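Local coordinates for ribokinase (Staphylococcus aureus, PDB 3RY7), which catalyses the magnesium-dependent transfer of a phosphate from ATP to O-5 of D-ribose and is activated by monovalent cations, at residues Thr100-Ala103 with Glu104-Thr108; Val184-Glu187 with Thr188-Glu191; Val198-Glu201 with Gln202-Lys205. All coordinates share one frame; numbering follows the deposited sequence.

Interaction 1. Residues Thr100-Ala103 with Glu104-Thr108; sequences TVNA and EGQNT
Thr-100 and Thr-108 face each other as the antiparallel hydrogen-bonded pair near the closed end of the beta hairpin formed by strands 95-101 and 107-112. Two main-chain bonds join them: Thr-100 N to Thr-108 O at 2.9 Å and Thr-108 N to Thr-100 O at 3.1 Å. A water spans the same pair, lying 2.9 Å from Thr-100 OG1 and donating to Thr-108 O.

Polar side chains hold the turn. Asn-102 CG sits between its backbone N and carbonyl carbon (chi1 65°), which turns the amide in toward the backbone of Gly-105 and Gln-106, where OD1 accepts from two successive amides. Gly-105 N, at 3.0 Å from Asn-102 OD1, meets it almost head-on (C=O...N 165°), whereas Gln-106 N, also 3.0 Å from OD1, comes from above the carbonyl plane. Gly-105 takes a conformation in which a beta carbon would collide with the Glu-104 carbonyl oxygen, which favours glycine here. Gln-106 CB and CG cross over the Asn-102 amide at a slant, the two amide planes 84° apart. Within 104-108, Gln-106 NE2 donates to Glu-104 OE1 at 2.9 Å, from above the carboxylate plane. Tyr-22 covers the side of Asn-102, Gln-106 and Thr-108, its OH hydrogen-bonded to Thr-100 O.

Van der Waals contact marks the face opposite Thr-100 and Thr-108, where Val-101 and Asn-107, a non-hydrogen-bonded pair, point the same way and Val-101 CG2 reaches Asn-107 OD1 at 3.4 Å.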
# COMPACT_ATOMS: atom_id res chain seq x y z
N THR A 100 6.26 -17.80 -2.09
CA THR A 100 7.52 -17.19 -2.52
C THR A 100 7.27 -16.23 -3.68
O THR A 100 6.82 -16.65 -4.75
CB THR A 100 8.53 -18.26 -2.96
OG1 THR A 100 8.59 -19.29 -1.97
CG2 THR A 100 9.92 -17.65 -3.14
N VAL A 101 7.53 -14.95 -3.45
CA VAL A 101 7.40 -13.91 -4.47
C VAL A 101 8.75 -13.61 -5.14
O VAL A 101 9.77 -13.49 -4.46
CB VAL A 101 6.93 -12.61 -3.84
CG1 VAL A 101 6.60 -11.59 -4.91
CG2 VAL A 101 5.76 -12.86 -2.93
N ASN A 102 8.77 -13.47 -6.47
CA ASN A 102 10.00 -13.01 -7.13
C ASN A 102 9.99 -11.52 -7.48
O ASN A 102 9.02 -10.81 -7.17
CB ASN A 102 10.41 -13.89 -8.31
CG ASN A 102 9.41 -13.86 -9.46
OD1 ASN A 102 8.53 -12.99 -9.54
ND2 ASN A 102 9.56 -14.81 -10.39
N ALA A 103 11.06 -11.04 -8.10
CA ALA A 103 11.17 -9.62 -8.42
C ALA A 103 10.02 -9.13 -9.31
O ALA A 103 9.49 -8.02 -9.11
CB ALA A 103 12.51 -9.35 -9.07
N GLU A 104 9.64 -9.96 -10.28
CA GLU A 104 8.50 -9.67 -11.11
C GLU A 104 7.14 -9.58 -10.38
O GLU A 104 6.31 -8.71 -10.67
CB GLU A 104 8.32 -10.78 -12.14
CG GLU A 104 9.48 -11.76 -12.21
CD GLU A 104 9.66 -12.38 -13.58
OE1 GLU A 104 9.94 -13.59 -13.69
OE2 GLU A 104 9.52 -11.64 -14.57
N GLY A 105 6.94 -10.45 -9.40
CA GLY A 105 5.72 -10.45 -8.64
C GLY A 105 4.94 -11.73 -8.75
O GLY A 105 3.81 -11.83 -8.33
N GLN A 106 5.57 -12.71 -9.34
CA GLN A 106 4.97 -14.03 -9.44
C GLN A 106 4.82 -14.60 -8.03
O GLN A 106 5.74 -14.53 -7.22
CB GLN A 106 5.85 -14.99 -10.26
CG GLN A 106 6.28 -14.48 -11.63
CD GLN A 106 6.73 -15.63 -12.52
OE1 GLN A 106 6.18 -16.72 -12.43
NE2 GLN A 106 7.72 -15.39 -13.37
N ASN A 107 3.64 -15.14 -7.73
CA ASN A 107 3.43 -15.85 -6.48
C ASN A 107 3.52 -17.34 -6.76
O ASN A 107 2.87 -17.84 -7.68
CB ASN A 107 2.08 -15.50 -5.88
CG ASN A 107 2.10 -14.18 -5.12
OD1 ASN A 107 3.14 -13.54 -5.00
ND2 ASN A 107 0.95 -13.79 -4.58
N THR A 108 4.35 -18.05 -6.01
CA THR A 108 4.30 -19.50 -5.99
C THR A 108 3.83 -19.91 -4.61
O THR A 108 4.48 -19.57 -3.61
CB THR A 108 5.67 -20.11 -6.24
OG1 THR A 108 6.05 -19.85 -7.59
CG2 THR A 108 5.62 -21.60 -6.01
O HOH W 1 6.24 -20.93 -1.99

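Interaction 2. Residues Val184-Glu187 with Thr188-Glu191; sequences VPNE and TEAE
Asn-186 and Glu-189 exchange hydrogen bonds in a capping box at the start of helix 187-194. Asn-186 OD1, at the N-cap, accepts from Glu-189 N at 2.6 Å, a short and nearly straight bond (N-H...O 168°). The return bond runs from Asn-186 N to Glu-189 OE1, 2.9 Å long, and reaches that oxygen from above the carboxylate plane. With Asn-186 CG between its own N and carbonyl carbon, a chi1 of 62° turns the amide back over the first helical turn, within reach of Glu-189 N. There it stacks on the Glu-189 carboxylate, the two planes only 14° apart, while the side chains themselves cross at about a right angle. Each flat group thus limits how the other can rotate.

Regular helix bonding begins at once: Ala-190 N donates to Asn-186 O at 2.9 Å, and Glu-191 N makes a longer bond of 3.3 Å to Glu-187 O. Behind the box, the ring of Pro-185 packs against the helix, with CB 3.5 Å from Glu-189 CB and CG 4.0 Å from Ala-190 CB. Pro-185 O in turn accepts from Thr-222 OG1, tying the cap to a second ATP-site residue. Asn-186 is itself assigned to ATP binding, and the sequence Asn-186 to Glu-189 matches the NxxE motif of the pfkB kinases, consistent with a place at the phosphate-transfer site. The box lies where the short parallel strand 182-183 of the large sheet passes into helix 187-194, beside the end of the adjacent strand 218-222.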
# COMPACT_ATOMS: atom_id res chain seq x y z
N VAL A 184 -20.30 -19.39 -7.77
CA VAL A 184 -19.42 -18.33 -8.29
C VAL A 184 -18.01 -18.85 -8.60
O VAL A 184 -17.05 -18.49 -7.92
CB VAL A 184 -19.27 -17.20 -7.24
CG1 VAL A 184 -18.44 -16.06 -7.78
CG2 VAL A 184 -20.63 -16.71 -6.79
N PRO A 185 -17.88 -19.72 -9.60
CA PRO A 185 -16.55 -20.18 -10.00
C PRO A 185 -15.81 -19.12 -10.82
O PRO A 185 -16.39 -18.11 -11.22
CB PRO A 185 -16.84 -21.40 -10.87
CG PRO A 185 -18.21 -21.15 -11.41
CD PRO A 185 -18.95 -20.41 -10.35
N ASN A 186 -14.52 -19.33 -11.05
CA ASN A 186 -13.82 -18.60 -12.08
C ASN A 186 -13.89 -19.52 -13.30
O ASN A 186 -14.57 -20.56 -13.25
CB ASN A 186 -12.38 -18.32 -11.66
CG ASN A 186 -11.58 -19.58 -11.45
OD1 ASN A 186 -11.96 -20.65 -11.91
ND2 ASN A 186 -10.45 -19.46 -10.76
N GLU A 187 -13.21 -19.15 -14.39
CA GLU A 187 -13.29 -19.93 -15.63
C GLU A 187 -12.76 -21.33 -15.45
O GLU A 187 -13.27 -22.29 -16.04
CB GLU A 187 -12.50 -19.24 -16.74
CG GLU A 187 -13.04 -17.89 -17.10
CD GLU A 187 -11.99 -16.99 -17.71
OE1 GLU A 187 -11.35 -17.41 -18.71
OE2 GLU A 187 -11.81 -15.87 -17.17
N THR A 188 -11.73 -21.46 -14.63
CA THR A 188 -11.09 -22.74 -14.45
C THR A 188 -11.98 -23.66 -13.62
O THR A 188 -12.12 -24.85 -13.91
CB THR A 188 -9.71 -22.58 -13.77
OG1 THR A 188 -9.02 -21.48 -14.38
CG2 THR A 188 -8.90 -23.85 -13.93
N GLU A 189 -12.60 -23.09 -12.59
CA GLU A 189 -13.50 -23.83 -11.70
C GLU A 189 -14.79 -24.25 -12.42
O GLU A 189 -15.28 -25.36 -12.21
CB GLU A 189 -13.80 -23.01 -10.44
CG GLU A 189 -12.61 -22.93 -9.47
CD GLU A 189 -12.42 -21.56 -8.82
OE1 GLU A 189 -13.35 -20.72 -8.83
OE2 GLU A 189 -11.32 -21.33 -8.28
N ALA A 190 -15.32 -23.37 -13.25
CA ALA A 190 -16.49 -23.68 -14.06
C ALA A 190 -16.27 -24.93 -14.90
O ALA A 190 -17.09 -25.86 -14.88
CB ALA A 190 -16.85 -22.50 -14.93
N GLU A 191 -15.18 -24.94 -15.63
CA GLU A 191 -14.86 -26.06 -16.56
C GLU A 191 -14.60 -27.38 -15.88
O GLU A 191 -14.87 -28.40 -16.44
CB GLU A 191 -13.63 -25.73 -17.40
CG GLU A 191 -13.65 -24.35 -18.00
CD GLU A 191 -12.33 -23.97 -18.65
OE1 GLU A 191 -11.52 -24.90 -18.96
OE2 GLU A 191 -12.12 -22.74 -18.84

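Interaction 3. Residues Val198-Glu201 with Gln202-Lys205; sequences VTNE and QSMK
Ser-203 N meets the Asn-200 side-chain amide nearly end-on at OD1, 2.9 Å away. The flat backbone carbonyl of Asn-200 is approached from two directions: Ser-203 N stands above its plane, 3.0 Å from Asn-200 O, whereas the Ser-203 hydroxyl lies in the plane, OG donating to Asn-200 O over a short 2.5 Å. Beside the Asn-200 amide, Gln-202 runs the same way with its own amide turned 81° to it, and its CB touches Asn-200 OD1 at 3.4 Å.

This is the N-cap of helix 201-213, with Asn-200 as the capping residue. Ser-203 OG also accepts from Thr-199 N, 2.8 Å away along an almost straight N-H...O path of 174°; a chi1 of 66° carries the hydroxyl back toward the incoming loop. Lys-205 N to Glu-201 O continues the helix.

Apolar contacts lie to one side. Met-204 bends at chi3 and brings CE to 3.5 Å from Glu-201 CG, while Val-198 CG1 rests 4.1 Å from Met-204 CG. Met-204 also meets Leu-223, Tyr-229 and His-238, placing this helix start against strands 228-231 and 236-239.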
# COMPACT_ATOMS: atom_id res chain seq x y z
N VAL A 198 -14.43 -22.44 -20.81
CA VAL A 198 -14.95 -21.10 -20.94
C VAL A 198 -14.10 -20.34 -21.95
O VAL A 198 -12.91 -20.12 -21.72
CB VAL A 198 -14.97 -20.36 -19.59
CG1 VAL A 198 -15.50 -18.93 -19.76
CG2 VAL A 198 -15.82 -21.13 -18.59
N THR A 199 -14.72 -19.96 -23.06
CA THR A 199 -14.05 -19.24 -24.15
C THR A 199 -14.89 -18.09 -24.70
O THR A 199 -14.64 -16.92 -24.39
CB THR A 199 -13.70 -20.19 -25.31
OG1 THR A 199 -14.88 -20.87 -25.77
CG2 THR A 199 -12.70 -21.23 -24.86
N ASN A 200 -15.89 -18.42 -25.52
CA ASN A 200 -16.81 -17.41 -26.06
C ASN A 200 -18.07 -17.35 -25.20
O ASN A 200 -18.28 -18.22 -24.34
CB ASN A 200 -17.18 -17.70 -27.52
CG ASN A 200 -17.72 -19.11 -27.71
OD1 ASN A 200 -18.24 -19.72 -26.78
ND2 ASN A 200 -17.59 -19.64 -28.93
N GLU A 201 -18.90 -16.34 -25.42
CA GLU A 201 -20.13 -16.21 -24.65
C GLU A 201 -21.04 -17.45 -24.74
O GLU A 201 -21.80 -17.73 -23.81
CB GLU A 201 -20.90 -14.95 -25.05
CG GLU A 201 -22.17 -14.75 -24.23
CD GLU A 201 -22.72 -13.33 -24.31
OE1 GLU A 201 -23.80 -13.15 -24.92
OE2 GLU A 201 -22.08 -12.41 -23.74
N GLN A 202 -20.94 -18.19 -25.84
CA GLN A 202 -21.72 -19.42 -26.01
C GLN A 202 -21.34 -20.50 -25.00
O GLN A 202 -22.21 -21.26 -24.53
CB GLN A 202 -21.57 -19.96 -27.44
CG GLN A 202 -22.36 -21.25 -27.72
CD GLN A 202 -23.89 -21.05 -27.69
OE1 GLN A 202 -24.41 -19.99 -28.08
NE2 GLN A 202 -24.60 -22.07 -27.22
N SER A 203 -20.05 -20.59 -24.68
CA SER A 203 -19.55 -21.55 -23.69
C SER A 203 -20.01 -21.14 -22.29
O SER A 203 -20.21 -21.98 -21.42
CB SER A 203 -18.02 -21.62 -23.75
OG SER A 203 -17.45 -20.39 -23.34
N MET A 204 -20.17 -19.84 -22.08
CA MET A 204 -20.69 -19.32 -20.83
C MET A 204 -22.16 -19.69 -20.68
O MET A 204 -22.59 -20.14 -19.62
CB MET A 204 -20.50 -17.81 -20.78
CG MET A 204 -19.08 -17.41 -21.19
SD MET A 204 -18.63 -15.72 -20.85
CE MET A 204 -20.04 -14.79 -21.45
N LYS A 205 -22.92 -19.54 -21.74
CA LYS A 205 -24.29 -20.00 -21.76
C LYS A 205 -24.33 -21.48 -21.49
O LYS A 205 -25.13 -21.93 -20.74
CB LYS A 205 -24.89 -19.76 -23.12
CG LYS A 205 -25.49 -18.44 -23.35
CD LYS A 205 -26.00 -18.33 -24.81
CE LYS A 205 -26.13 -16.89 -25.30
NZ LYS A 205 -26.19 -16.79 -26.78

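How the interactions relate
The three contacts follow one another along the chain; the first closes a hairpin, the other two open helices. Interaction 1 tips the hairpin of the small four-stranded sheet, the part that serves as a lid over the ribose site in ribokinases; its centre is about 24 Å from that of interaction 2 and about 31 Å from that of interaction 3. Interactions 2 and 3 belong to the large-sheet body and start the consecutive helices 187-194 and 201-213. Their centres are about 12 Å apart and they touch: Val-198 packs on Glu-187 and Ala-190, and its N probably donates to Glu-191 OE2. This is consistent with both helix starts lying beside the ATP site, to which Asn-186 and Leu-223 are assigned.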